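Ofchtiv-allosamidin (Ostrinia furnacalis, PDB 6JMB) probably hydrolyses the beta-1,4 linkages of chitin as an insect group IV chitinase of glycosyl hydrolase family 18, and binds the inhibitor allosamidin. Local coordinates at residues L20-C33 / I347-F361. Numbering follows the deposited sequence.
Sequences LGKFDVDDIDPFLC and IETDDFHGLCGEGTF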
ATOM      1  N   LEU A  20       7.644 -17.468  13.455  1.00 17.25           N
ATOM      2  CA  LEU A  20       7.657 -17.440  11.999  1.00 16.62           C
ATOM      3  C   LEU A  20       7.058 -16.167  11.416  1.00 15.02           C
ATOM      4  O   LEU A  20       7.185 -15.948  10.207  1.00 14.86           O
ATOM      5  CB  LEU A  20       6.940 -18.668  11.441  1.00 15.79           C
ATOM      6  CG  LEU A  20       7.623 -20.002  11.752  1.00 19.90           C
ATOM      7  CD1 LEU A  20       6.657 -21.148  11.532  1.00 21.30           C
ATOM      8  CD2 LEU A  20       8.875 -20.172  10.901  1.00 19.30           C
ATOM      9  N   GLY A  21       6.422 -15.328  12.232  1.00 14.50           N
ATOM     10  CA  GLY A  21       5.882 -14.072  11.744  1.00 13.75           C
ATOM     11  C   GLY A  21       6.854 -12.914  11.832  1.00 13.03           C
ATOM     12  O   GLY A  21       6.648 -11.878  11.194  1.00 13.33           O
ATOM     13  N   LYS A  22       7.909 -13.070  12.628  1.00 12.35           N
ATOM     14  CA  LYS A  22       8.880 -11.999  12.817  1.00 12.07           C
ATOM     15  C   LYS A  22       9.561 -11.671  11.497  1.00 11.99           C
ATOM     16  O   LYS A  22      10.043 -12.563  10.796  1.00 12.95           O
ATOM     17  CB  LYS A  22       9.927 -12.438  13.840  1.00 14.40           C
ATOM     18  CG  LYS A  22      10.928 -11.354  14.211  1.00 16.31           C
ATOM     19  CD  LYS A  22      11.856 -11.841  15.320  1.00 21.40           C
ATOM     20  CE  LYS A  22      13.070 -10.941  15.483  1.00 26.64           C
ATOM     21  NZ  LYS A  22      12.704  -9.555  15.878  1.00 25.09           N
ATOM     22  N   PHE A  23       9.597 -10.387  11.149  1.00 10.60           N
ATOM     23  CA  PHE A  23      10.194  -9.962   9.886  1.00 11.00           C
ATOM     24  C   PHE A  23      11.016  -8.715  10.168  1.00 11.31           C
ATOM     25  O   PHE A  23      10.458  -7.656  10.472  1.00 11.96           O
ATOM     26  CB  PHE A  23       9.120  -9.697   8.827  1.00 10.81           C
ATOM     27  CG  PHE A  23       9.662  -9.480   7.436  1.00 10.14           C
ATOM     28  CD1 PHE A  23      10.265  -8.281   7.090  1.00 11.05           C
ATOM     29  CD2 PHE A  23       9.539 -10.463   6.470  1.00 10.23           C
ATOM     30  CE1 PHE A  23      10.752  -8.074   5.809  1.00 11.50           C
ATOM     31  CE2 PHE A  23      10.018 -10.264   5.189  1.00 11.10           C
ATOM     32  CZ  PHE A  23      10.627  -9.068   4.859  1.00 10.34           C
ATOM     33  N   ASP A  24      12.333  -8.853  10.075  1.00 11.80           N
ATOM     34  CA  ASP A  24      13.297  -7.799  10.352  1.00 11.76           C
ATOM     35  C   ASP A  24      13.868  -7.275   9.040  1.00 11.24           C
ATOM     36  O   ASP A  24      13.616  -7.819   7.958  1.00 11.76           O
ATOM     37  CB  ASP A  24      14.453  -8.346  11.200  1.00 13.59           C
ATOM     38  CG  ASP A  24      13.993  -8.983  12.496  1.00 22.99           C
ATOM     39  OD1 ASP A  24      12.993  -8.522  13.073  1.00 21.53           O
ATOM     40  OD2 ASP A  24      14.649  -9.949  12.944  1.00 31.86           O
ATOM     41  N   VAL A  25      14.686  -6.224   9.148  1.00 11.51           N
ATOM     42  CA  VAL A  25      15.358  -5.692   7.962  1.00 12.00           C
ATOM     43  C   VAL A  25      16.112  -6.790   7.225  1.00 12.83           C
ATOM     44  O   VAL A  25      16.087  -6.858   5.990  1.00 14.49           O
ATOM     45  CB  VAL A  25      16.275  -4.508   8.325  1.00 11.29           C
ATOM     46  CG1 VAL A  25      17.189  -4.157   7.145  1.00 13.60           C
ATOM     47  CG2 VAL A  25      15.445  -3.295   8.722  1.00 13.68           C
ATOM     48  N   ASP A  26      16.783  -7.676   7.961  1.00 13.00           N
ATOM     49  CA  ASP A  26      17.587  -8.686   7.283  1.00 14.55           C
ATOM     50  C   ASP A  26      16.764  -9.816   6.673  1.00 15.57           C
ATOM     51  O   ASP A  26      17.349 -10.736   6.089  1.00 17.00           O
ATOM     52  CB  ASP A  26      18.728  -9.203   8.168  1.00 19.24           C
ATOM     53  CG  ASP A  26      18.250 -10.000   9.366  1.00 23.38           C
ATOM     54  OD1 ASP A  26      17.034 -10.235   9.520  1.00 21.71           O
ATOM     55  OD2 ASP A  26      19.120 -10.401  10.171  1.00 33.05           O
ATOM     56  N   ASP A  27      15.439  -9.769   6.787  1.00 12.50           N
ATOM     57  CA  ASP A  27      14.562 -10.663   6.043  1.00 13.29           C
ATOM     58  C   ASP A  27      14.235 -10.139   4.654  1.00 13.25           C
ATOM     59  O   ASP A  27      13.669 -10.879   3.844  1.00 14.05           O
ATOM     60  CB  ASP A  27      13.265 -10.887   6.823  1.00 13.44           C
ATOM     61  CG  ASP A  27      13.458 -11.815   8.000  1.00 14.75           C
ATOM     62  OD1 ASP A  27      13.805 -12.995   7.768  1.00 20.78           O
ATOM     63  OD2 ASP A  27      13.284 -11.378   9.153  1.00 14.53           O
ATOM     64  N   ILE A  28      14.578  -8.892   4.363  1.00 12.93           N
ATOM     65  CA  ILE A  28      14.295  -8.286   3.067  1.00 12.83           C
ATOM     66  C   ILE A  28      15.291  -8.806   2.043  1.00 14.32           C
ATOM     67  O   ILE A  28      16.502  -8.838   2.295  1.00 15.83           O
ATOM     68  CB  ILE A  28      14.380  -6.756   3.162  1.00 11.77           C
ATOM     69  CG1 ILE A  28      13.311  -6.224   4.116  1.00 12.25           C
ATOM     70  CG2 ILE A  28      14.257  -6.124   1.775  1.00 14.01           C
ATOM     71  CD1 ILE A  28      13.427  -4.747   4.403  1.00 14.17           C
ATOM     72  N   ASP A  29      14.779  -9.198   0.878  1.00 14.37           N
ATOM     73  CA  ASP A  29      15.631  -9.486  -0.265  1.00 15.58           C
ATOM     74  C   ASP A  29      15.723  -8.209  -1.085  1.00 13.81           C
ATOM     75  O   ASP A  29      14.752  -7.857  -1.774  1.00 16.40           O
ATOM     76  CB  ASP A  29      15.036 -10.603  -1.102  1.00 17.13           C
ATOM     77  CG  ASP A  29      15.983 -11.075  -2.191  1.00 17.76           C
ATOM     78  OD1 ASP A  29      16.779 -10.256  -2.696  1.00 17.70           O
ATOM     79  OD2 ASP A  29      15.937 -12.269  -2.535  1.00 17.89           O
ATOM     80  N   PRO A  30      16.851  -7.499  -1.066  1.00 14.42           N
ATOM     81  CA  PRO A  30      16.916  -6.195  -1.737  1.00 14.60           C
ATOM     82  C   PRO A  30      16.978  -6.277  -3.253  1.00 14.17           C
ATOM     83  O   PRO A  30      16.941  -5.227  -3.905  1.00 16.11           O
ATOM     84  CB  PRO A  30      18.193  -5.575  -1.167  1.00 16.97           C
ATOM     85  CG  PRO A  30      19.059  -6.759  -0.857  1.00 18.63           C
ATOM     86  CD  PRO A  30      18.123  -7.863  -0.418  1.00 16.17           C
ATOM     87  N   PHE A  31      17.086  -7.470  -3.832  1.00 13.36           N
ATOM     88  CA  PHE A  31      17.069  -7.607  -5.282  1.00 15.32           C
ATOM     89  C   PHE A  31      15.682  -7.885  -5.842  1.00 15.71           C
ATOM     90  O   PHE A  31      15.530  -7.973  -7.063  1.00 17.96           O
ATOM     91  CB  PHE A  31      18.053  -8.690  -5.728  1.00 15.88           C
ATOM     92  CG  PHE A  31      19.485  -8.248  -5.688  1.00 16.18           C
ATOM     93  CD1 PHE A  31      19.984  -7.405  -6.666  1.00 18.22           C
ATOM     94  CD2 PHE A  31      20.328  -8.668  -4.672  1.00 20.48           C
ATOM     95  CE1 PHE A  31      21.306  -6.992  -6.641  1.00 21.82           C
ATOM     96  CE2 PHE A  31      21.652  -8.252  -4.639  1.00 18.38           C
ATOM     97  CZ  PHE A  31      22.134  -7.415  -5.629  1.00 18.97           C
ATOM     98  N   LEU A  32      14.672  -8.027  -4.991  1.00 12.52           N
ATOM     99  CA  LEU A  32      13.306  -8.220  -5.447  1.00 12.83           C
ATOM    100  C   LEU A  32      12.521  -6.921  -5.492  1.00 12.15           C
ATOM    101  O   LEU A  32      11.330  -6.938  -5.814  1.00 13.21           O
ATOM    102  CB  LEU A  32      12.590  -9.249  -4.571  1.00 12.64           C
ATOM    103  CG  LEU A  32      13.083 -10.690  -4.718  1.00 15.20           C
ATOM    104  CD1 LEU A  32      12.333 -11.619  -3.764  1.00 17.89           C
ATOM    105  CD2 LEU A  32      12.937 -11.157  -6.161  1.00 17.24           C
ATOM    106  N   CYS A  33      13.162  -5.803  -5.170  1.00 12.02           N
ATOM    107  CA  CYS A  33      12.557  -4.483  -5.233  1.00 11.67           C
ATOM    108  C   CYS A  33      13.518  -3.547  -5.948  1.00 12.00           C
ATOM    109  O   CYS A  33      14.736  -3.750  -5.915  1.00 14.82           O
ATOM    110  CB  CYS A  33      12.340  -3.937  -3.820  1.00 12.81           C
ATOM    111  SG  CYS A  33      11.533  -5.101  -2.708  1.00 15.39           S
ATOM    112  N   ILE A 347       5.854  -6.017   2.298  1.00  8.93           N
ATOM    113  CA  ILE A 347       6.732  -7.154   2.030  1.00  9.21           C
ATOM    114  C   ILE A 347       6.678  -8.188   3.148  1.00 10.03           C
ATOM    115  O   ILE A 347       6.849  -9.391   2.901  1.00 10.27           O
ATOM    116  CB  ILE A 347       8.161  -6.653   1.737  1.00 10.48           C
ATOM    117  CG1 ILE A 347       9.038  -7.785   1.189  1.00 11.98           C
ATOM    118  CG2 ILE A 347       8.776  -5.995   2.972  1.00 11.29           C
ATOM    119  CD1 ILE A 347      10.394  -7.303   0.664  1.00 14.38           C
ATOM    120  N   GLU A 348       6.422  -7.752   4.383  1.00  9.34           N
ATOM    121  CA  GLU A 348       6.534  -8.630   5.537  1.00  9.67           C
ATOM    122  C   GLU A 348       5.418  -9.662   5.628  1.00  9.98           C
ATOM    123  O   GLU A 348       5.483 -10.525   6.512  1.00 10.98           O
ATOM    124  CB  GLU A 348       6.624  -7.809   6.821  1.00 10.74           C
ATOM    125  CG  GLU A 348       5.337  -7.093   7.187  1.00 10.38           C
ATOM    126  CD  GLU A 348       5.221  -5.711   6.579  1.00  9.68           C
ATOM    127  OE1 GLU A 348       6.080  -5.320   5.756  1.00 11.79           O
ATOM    128  OE2 GLU A 348       4.250  -5.004   6.922  1.00 12.35           O
ATOM    129  N   THR A 349       4.407  -9.614   4.754  1.00  9.77           N
ATOM    130  CA  THR A 349       3.379 -10.652   4.743  1.00  9.59           C
ATOM    131  C   THR A 349       3.344 -11.456   3.449  1.00  9.53           C
ATOM    132  O   THR A 349       2.394 -12.218   3.238  1.00 10.04           O
ATOM    133  CB  THR A 349       1.987 -10.120   5.099  1.00  9.86           C
ATOM    134  OG1 THR A 349       1.573  -9.161   4.121  1.00 10.61           O
ATOM    135  CG2 THR A 349       1.983  -9.475   6.483  1.00 11.43           C
ATOM    136  N   ASP A 350       4.332 -11.306   2.570  1.00  8.97           N
ATOM    137  CA  ASP A 350       4.545 -12.359   1.594  1.00  8.89           C
ATOM    138  C   ASP A 350       4.885 -13.635   2.359  1.00 10.25           C
ATOM    139  O   ASP A 350       5.200 -13.608   3.554  1.00 10.38           O
ATOM    140  CB  ASP A 350       5.691 -11.976   0.645  1.00 10.02           C
ATOM    141  CG  ASP A 350       5.598 -12.658  -0.728  1.00  8.95           C
ATOM    142  OD1 ASP A 350       4.822 -13.624  -0.913  1.00 10.83           O
ATOM    143  OD2 ASP A 350       6.328 -12.217  -1.643  1.00 10.14           O
ATOM    144  N   ASP A 351       4.819 -14.773   1.669  1.00 10.66           N
ATOM    145  CA  ASP A 351       5.286 -16.029   2.261  1.00 10.78           C
ATOM    146  C   ASP A 351       6.816 -16.033   2.202  1.00 11.15           C
ATOM    147  O   ASP A 351       7.451 -16.733   1.410  1.00 11.97           O
ATOM    148  CB  ASP A 351       4.659 -17.229   1.564  1.00 12.62           C
ATOM    149  CG  ASP A 351       5.036 -18.549   2.209  1.00 12.45           C
ATOM    150  OD1 ASP A 351       5.378 -18.572   3.411  1.00 13.35           O
ATOM    151  OD2 ASP A 351       4.985 -19.574   1.497  1.00 13.94           O
ATOM    152  N   PHE A 352       7.405 -15.201   3.065  1.00 10.56           N
ATOM    153  CA  PHE A 352       8.841 -14.954   2.991  1.00 10.86           C
ATOM    154  C   PHE A 352       9.665 -16.176   3.376  1.00 12.71           C
ATOM    155  O   PHE A 352      10.795 -16.326   2.895  1.00 14.63           O
ATOM    156  CB  PHE A 352       9.245 -13.685   3.758  1.00 11.88           C
ATOM    157  CG  PHE A 352       8.953 -13.709   5.241  1.00 10.97           C
ATOM    158  CD1 PHE A 352       7.677 -13.454   5.720  1.00 11.69           C
ATOM    159  CD2 PHE A 352       9.975 -13.915   6.156  1.00 13.14           C
ATOM    160  CE1 PHE A 352       7.415 -13.439   7.093  1.00 12.52           C
ATOM    161  CE2 PHE A 352       9.720 -13.903   7.524  1.00 13.60           C
ATOM    162  CZ  PHE A 352       8.441 -13.668   7.991  1.00 12.73           C
ATOM    163  N   HIS A 353       9.111 -17.071   4.190  1.00 11.84           N
ATOM    164  CA  HIS A 353       9.785 -18.312   4.555  1.00 14.51           C
ATOM    165  C   HIS A 353       9.473 -19.460   3.599  1.00 13.88           C
ATOM    166  O   HIS A 353      10.013 -20.559   3.779  1.00 14.50           O
ATOM    167  CB  HIS A 353       9.384 -18.745   5.971  1.00 15.82           C
ATOM    168  CG  HIS A 353       9.907 -17.864   7.065  1.00 15.74           C
ATOM    169  ND1 HIS A 353      11.200 -17.383   7.092  1.00 14.26           N
ATOM    170  CD2 HIS A 353       9.312 -17.406   8.193  1.00 16.12           C
ATOM    171  CE1 HIS A 353      11.376 -16.661   8.185  1.00 16.16           C
ATOM    172  NE2 HIS A 353      10.244 -16.659   8.870  1.00 16.65           N
ATOM    173  N   GLY A 354       8.603 -19.252   2.613  1.00 12.52           N
ATOM    174  CA  GLY A 354       8.277 -20.306   1.670  1.00 12.90           C
ATOM    175  C   GLY A 354       7.555 -21.487   2.278  1.00 14.39           C
ATOM    176  O   GLY A 354       7.682 -22.610   1.777  1.00 15.85           O
ATOM    177  N   LEU A 355       6.776 -21.258   3.335  1.00 13.25           N
ATOM    178  CA  LEU A 355       6.096 -22.348   4.024  1.00 15.91           C
ATOM    179  C   LEU A 355       4.929 -22.912   3.228  1.00 17.29           C
ATOM    180  O   LEU A 355       4.454 -24.009   3.549  1.00 19.98           O
ATOM    181  CB  LEU A 355       5.600 -21.875   5.388  1.00 15.35           C
ATOM    182  CG  LEU A 355       6.669 -21.312   6.319  1.00 17.78           C
ATOM    183  CD1 LEU A 355       6.057 -20.891   7.647  1.00 21.68           C
ATOM    184  CD2 LEU A 355       7.778 -22.337   6.529  1.00 21.29           C
ATOM    185  N   CYS A 356       4.460 -22.204   2.204  1.00 14.94           N
ATOM    186  CA  CYS A 356       3.274 -22.610   1.461  1.00 16.21           C
ATOM    187  C   CYS A 356       3.586 -23.326   0.152  1.00 19.83           C
ATOM    188  O   CYS A 356       2.669 -23.576  -0.638  1.00 21.08           O
ATOM    189  CB  CYS A 356       2.348 -21.412   1.244  1.00 15.16           C
ATOM    190  SG  CYS A 356       1.693 -20.795   2.816  1.00 16.39           S
ATOM    191  N   GLY A 357       4.852 -23.659  -0.098  1.00 17.94           N
ATOM    192  CA  GLY A 357       5.204 -24.589  -1.152  1.00 19.64           C
ATOM    193  C   GLY A 357       5.467 -23.998  -2.520  1.00 21.16           C
ATOM    194  O   GLY A 357       5.711 -24.763  -3.464  1.00 22.55           O
ATOM    195  N   GLU A 358       5.425 -22.676  -2.670  1.00 17.26           N
ATOM    196  CA  GLU A 358       5.668 -22.031  -3.954  1.00 18.39           C
ATOM    197  C   GLU A 358       6.964 -21.226  -3.956  1.00 15.04           C
ATOM    198  O   GLU A 358       7.112 -20.282  -4.736  1.00 17.56           O
ATOM    199  CB  GLU A 358       4.484 -21.162  -4.378  1.00 21.04           C
ATOM    200  CG  GLU A 358       3.212 -21.943  -4.682  1.00 21.98           C
ATOM    201  CD  GLU A 358       2.116 -21.065  -5.252  1.00 30.15           C
ATOM    202  OE1 GLU A 358       1.825 -21.178  -6.462  1.00 37.85           O
ATOM    203  OE2 GLU A 358       1.546 -20.254  -4.492  1.00 30.52           O
ATOM    204  N   GLY A 359       7.913 -21.606  -3.105  1.00 15.86           N
ATOM    205  CA  GLY A 359       9.156 -20.881  -2.960  1.00 15.77           C
ATOM    206  C   GLY A 359       9.013 -19.718  -1.996  1.00 13.23           C
ATOM    207  O   GLY A 359       7.915 -19.329  -1.593  1.00 13.90           O
ATOM    208  N   THR A 360      10.150 -19.150  -1.613  1.00 12.12           N
ATOM    209  CA  THR A 360      10.102 -17.958  -0.777  1.00 12.55           C
ATOM    210  C   THR A 360       9.642 -16.764  -1.606  1.00 10.72           C
ATOM    211  O   THR A 360       9.875 -16.688  -2.813  1.00 12.45           O
ATOM    212  CB  THR A 360      11.468 -17.661  -0.155  1.00 12.93           C
ATOM    213  OG1 THR A 360      12.434 -17.433  -1.187  1.00 15.18           O
ATOM    214  CG2 THR A 360      11.927 -18.814   0.736  1.00 13.85           C
ATOM    215  N   PHE A 361       8.984 -15.821  -0.939  1.00 10.47           N
ATOM    216  CA  PHE A 361       8.476 -14.614  -1.577  1.00 10.15           C
ATOM    217  C   PHE A 361       7.702 -14.907  -2.869  1.00  9.67           C
ATOM    218  O   PHE A 361       8.012 -14.350  -3.922  1.00 10.34           O
ATOM    219  CB  PHE A 361       9.597 -13.620  -1.855  1.00 11.74           C
ATOM    220  CG  PHE A 361      10.174 -12.967  -0.624  1.00 10.49           C
ATOM    221  CD1 PHE A 361       9.468 -11.983   0.050  1.00 10.14           C
ATOM    222  CD2 PHE A 361      11.436 -13.320  -0.164  1.00 11.63           C
ATOM    223  CE1 PHE A 361      10.002 -11.372   1.173  1.00 11.87           C
ATOM    224  CE2 PHE A 361      11.977 -12.708   0.961  1.00 12.33           C
ATOM    225  CZ  PHE A 361      11.265 -11.736   1.624  1.00 12.09           C
TER
HETATM  226  O   HOH W   1       4.922 -10.747   9.297  1.00 13.84           O
HETATM  227  O   HOH W   2      10.354 -15.183  11.225  1.00 14.57           O
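Leu20 packs against 347-361: its CD1 lies 3.9 Å from Leu355 CD1, and its carbonyl O sits at the edge of the His353 imidazole, near the ring plane. Water then bridges the segments twice. One molecule donates to both Gly21 O and Glu348 O; a second donates to Lys22 O and pairs with His353 NE2 at 2.8 Å, in the imidazole plane.

Phe23 fills the middle. With CG anti to the backbone N (chi1 -170°), its ring turns an edge to the face of Phe352, planes at 79° and centroids 4.7 Å apart, CD2 lying over the centre of that face. Glu348 CA makes a CH-pi contact 3.7 Å from the Phe23 centroid, while Asp27 CB covers the opposite face, so the ring is clamped on both sides. Asp27 OD2 accepts a nearly straight bond from Asp24 N (176°) on its anti lone pair. The carbonyl O of Asp27 lies in the plane of the Phe361 ring, 3.4 Å from its CZ. Ile28 CG2 comes within 4.2 Å of Ile347 CD1. Farther on, Leu32 CD1 packs 3.9 Å from Phe361 CB, and Cys33 SG, in a disulfide with Cys8, is as near Ile347 CD1 as Ile28 is.

The contact thus joins loops following adjacent parallel strands 5-11 and 341-345 of the family 18 TIM barrel, the Glu348 side chain about 6 Å from an allosamidin sugar. Tyr10 of strand 5-11 touches Ile28 and Ile347; helix 362-373 adjoins Leu32.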